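Local coordinates for uncharacterized protein (PDB 3PES) that is of unknown function, a small phage protein of the YuA Gp49 family in which an antiparallel three-stranded sheet packs against a C-terminal helix, at residues C17-Y23 and G47-D53. Sequence-based numbering, arbitrary orientation.
Sequences CLIVVTY and GEWEVRD
G47 CA makes a C-H...O contact with Y23 O (3.2 Å) and lies at the edge of the tyrosine ring, near its plane. Next, E48 N donates to Y23 O (2.8 Å), and E48 O accepts from T22 N at 2.8 Å and, in a longer bond, from Y23 N at 3.3 Å, both from the same face of its plane. Two residues facing one make this a classic beta bulge, which shifts the register by one. The E48 side chain, bent at CG, runs alongside T22, pointing the same way. W49 pairs with V21 without hydrogen bonds; its CB packs on I19 CG2, and chi1 of 54°, with CG between backbone N and carbonyl carbon, directs the indole to helix 68-82, where NE1 bonds D75. E50 forms a hydrogen-bonded pair with V20, its N and O both bonded to V20. V51, opposite I19, sends CG1 to C17 SG (3.8 Å) and lies on the same face as I19 and W49. R52 completes two bonds with L18, then folds at chi2 (-75°) to lay its guanidinium over V20, whose CB sits 4.2 Å above the centre of that plane. R52 NE and R52 NH2 both bond E50 OE1 side-on, at 3.0 and 2.9 Å, while NH1 reaches G56 O. D53 leaves the strand, its carboxylate turned to R57. Strand 15-25, bonded on its other edge to strand 6-12, is the middle strand, with an apolar face against the helix; on the other face, the bonds to E50 OE1 and G56 O fix the guanidinium flat over V20, the E50 carboxylate probably balancing its charge.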
# COMPACT_ATOMS: atom_id res chain seq x y z
N CYS A 17 6.31 -8.32 -10.94
CA CYS A 17 5.32 -7.35 -11.37
C CYS A 17 5.70 -5.98 -10.89
O CYS A 17 6.72 -5.81 -10.22
CB CYS A 17 3.95 -7.70 -10.82
SG CYS A 17 3.84 -7.60 -9.01
N LEU A 18 4.87 -5.01 -11.24
CA LEU A 18 4.95 -3.68 -10.71
C LEU A 18 3.74 -3.47 -9.82
O LEU A 18 2.61 -3.86 -10.16
CB LEU A 18 4.94 -2.69 -11.87
CG LEU A 18 5.54 -1.31 -11.77
CD1 LEU A 18 7.00 -1.38 -11.37
CD2 LEU A 18 5.41 -0.68 -13.13
N ILE A 19 3.97 -2.85 -8.67
CA ILE A 19 2.86 -2.37 -7.84
C ILE A 19 2.77 -0.86 -8.07
O ILE A 19 3.75 -0.14 -7.92
CB ILE A 19 3.09 -2.69 -6.34
CG1 ILE A 19 3.25 -4.21 -6.12
CG2 ILE A 19 1.95 -2.10 -5.47
CD1 ILE A 19 2.12 -5.09 -6.60
N VAL A 20 1.59 -0.40 -8.46
CA VAL A 20 1.36 1.02 -8.66
C VAL A 20 0.41 1.49 -7.56
O VAL A 20 -0.65 0.90 -7.33
CB VAL A 20 0.79 1.28 -10.07
CG1 VAL A 20 0.25 2.71 -10.21
CG2 VAL A 20 1.87 1.02 -11.09
N VAL A 21 0.83 2.53 -6.84
CA VAL A 21 0.02 3.10 -5.79
C VAL A 21 -0.79 4.25 -6.38
O VAL A 21 -0.22 5.21 -6.92
CB VAL A 21 0.91 3.62 -4.64
CG1 VAL A 21 0.05 4.11 -3.48
CG2 VAL A 21 1.86 2.52 -4.15
N THR A 22 -2.12 4.14 -6.29
CA THR A 22 -3.02 5.11 -6.93
C THR A 22 -3.62 6.11 -5.95
O THR A 22 -4.10 7.18 -6.36
CB THR A 22 -4.16 4.43 -7.70
OG1 THR A 22 -4.93 3.65 -6.79
CG2 THR A 22 -3.62 3.52 -8.81
N TYR A 23 -3.64 5.75 -4.68
CA TYR A 23 -4.10 6.65 -3.62
C TYR A 23 -3.32 6.32 -2.36
O TYR A 23 -3.14 5.15 -2.05
CB TYR A 23 -5.62 6.53 -3.39
CG TYR A 23 -6.07 7.55 -2.36
CD1 TYR A 23 -6.29 8.88 -2.72
CD2 TYR A 23 -6.19 7.21 -1.02
CE1 TYR A 23 -6.65 9.84 -1.76
CE2 TYR A 23 -6.55 8.16 -0.06
CZ TYR A 23 -6.77 9.45 -0.44
OH TYR A 23 -7.12 10.38 0.51
N GLY A 47 -4.39 3.00 1.66
CA GLY A 47 -4.65 3.59 0.36
C GLY A 47 -5.03 2.53 -0.64
O GLY A 47 -5.63 1.52 -0.28
N GLU A 48 -4.69 2.77 -1.89
CA GLU A 48 -5.12 1.88 -2.98
C GLU A 48 -3.94 1.62 -3.88
O GLU A 48 -3.19 2.54 -4.22
CB GLU A 48 -6.25 2.53 -3.80
CG GLU A 48 -6.83 1.66 -4.94
CD GLU A 48 -7.56 0.38 -4.46
OE1 GLU A 48 -8.01 0.31 -3.26
OE2 GLU A 48 -7.70 -0.55 -5.30
N TRP A 49 -3.79 0.36 -4.29
CA TRP A 49 -2.71 -0.03 -5.17
C TRP A 49 -3.23 -1.07 -6.17
O TRP A 49 -4.29 -1.69 -5.95
CB TRP A 49 -1.51 -0.60 -4.39
CG TRP A 49 -1.84 -1.72 -3.45
CD1 TRP A 49 -2.16 -1.62 -2.13
CD2 TRP A 49 -1.88 -3.13 -3.77
NE1 TRP A 49 -2.40 -2.86 -1.60
CE2 TRP A 49 -2.24 -3.81 -2.58
CE3 TRP A 49 -1.65 -3.88 -4.93
CZ2 TRP A 49 -2.37 -5.20 -2.53
CZ3 TRP A 49 -1.78 -5.26 -4.87
CH2 TRP A 49 -2.13 -5.91 -3.67
N GLU A 50 -2.49 -1.25 -7.26
CA GLU A 50 -2.85 -2.21 -8.29
C GLU A 50 -1.64 -2.98 -8.76
O GLU A 50 -0.53 -2.44 -8.76
CB GLU A 50 -3.45 -1.49 -9.50
CG GLU A 50 -4.74 -0.81 -9.21
CD GLU A 50 -5.33 -0.12 -10.41
OE1 GLU A 50 -4.76 -0.26 -11.52
OE2 GLU A 50 -6.37 0.54 -10.25
N VAL A 51 -1.86 -4.21 -9.20
CA VAL A 51 -0.81 -4.97 -9.86
C VAL A 51 -0.77 -4.58 -11.34
O VAL A 51 -1.82 -4.50 -12.00
CB VAL A 51 -0.99 -6.50 -9.69
CG1 VAL A 51 0.27 -7.21 -10.13
CG2 VAL A 51 -1.32 -6.87 -8.25
N ARG A 52 0.43 -4.34 -11.86
CA ARG A 52 0.64 -3.98 -13.27
C ARG A 52 1.79 -4.81 -13.82
O ARG A 52 2.59 -5.36 -13.06
CB ARG A 52 0.97 -2.49 -13.40
CG ARG A 52 -0.06 -1.56 -12.79
CD ARG A 52 -1.32 -1.44 -13.62
NE ARG A 52 -2.22 -0.44 -13.06
CZ ARG A 52 -2.07 0.88 -13.17
NH1 ARG A 52 -1.05 1.40 -13.85
NH2 ARG A 52 -2.95 1.68 -12.61
N ASP A 53 1.90 -4.89 -15.14
CA ASP A 53 3.14 -5.41 -15.73
C ASP A 53 4.24 -4.36 -15.66
O ASP A 53 4.02 -3.24 -15.18
CB ASP A 53 2.94 -5.97 -17.16
CG ASP A 53 2.71 -4.90 -18.22
OD1 ASP A 53 2.91 -3.69 -17.97
OD2 ASP A 53 2.35 -5.30 -19.34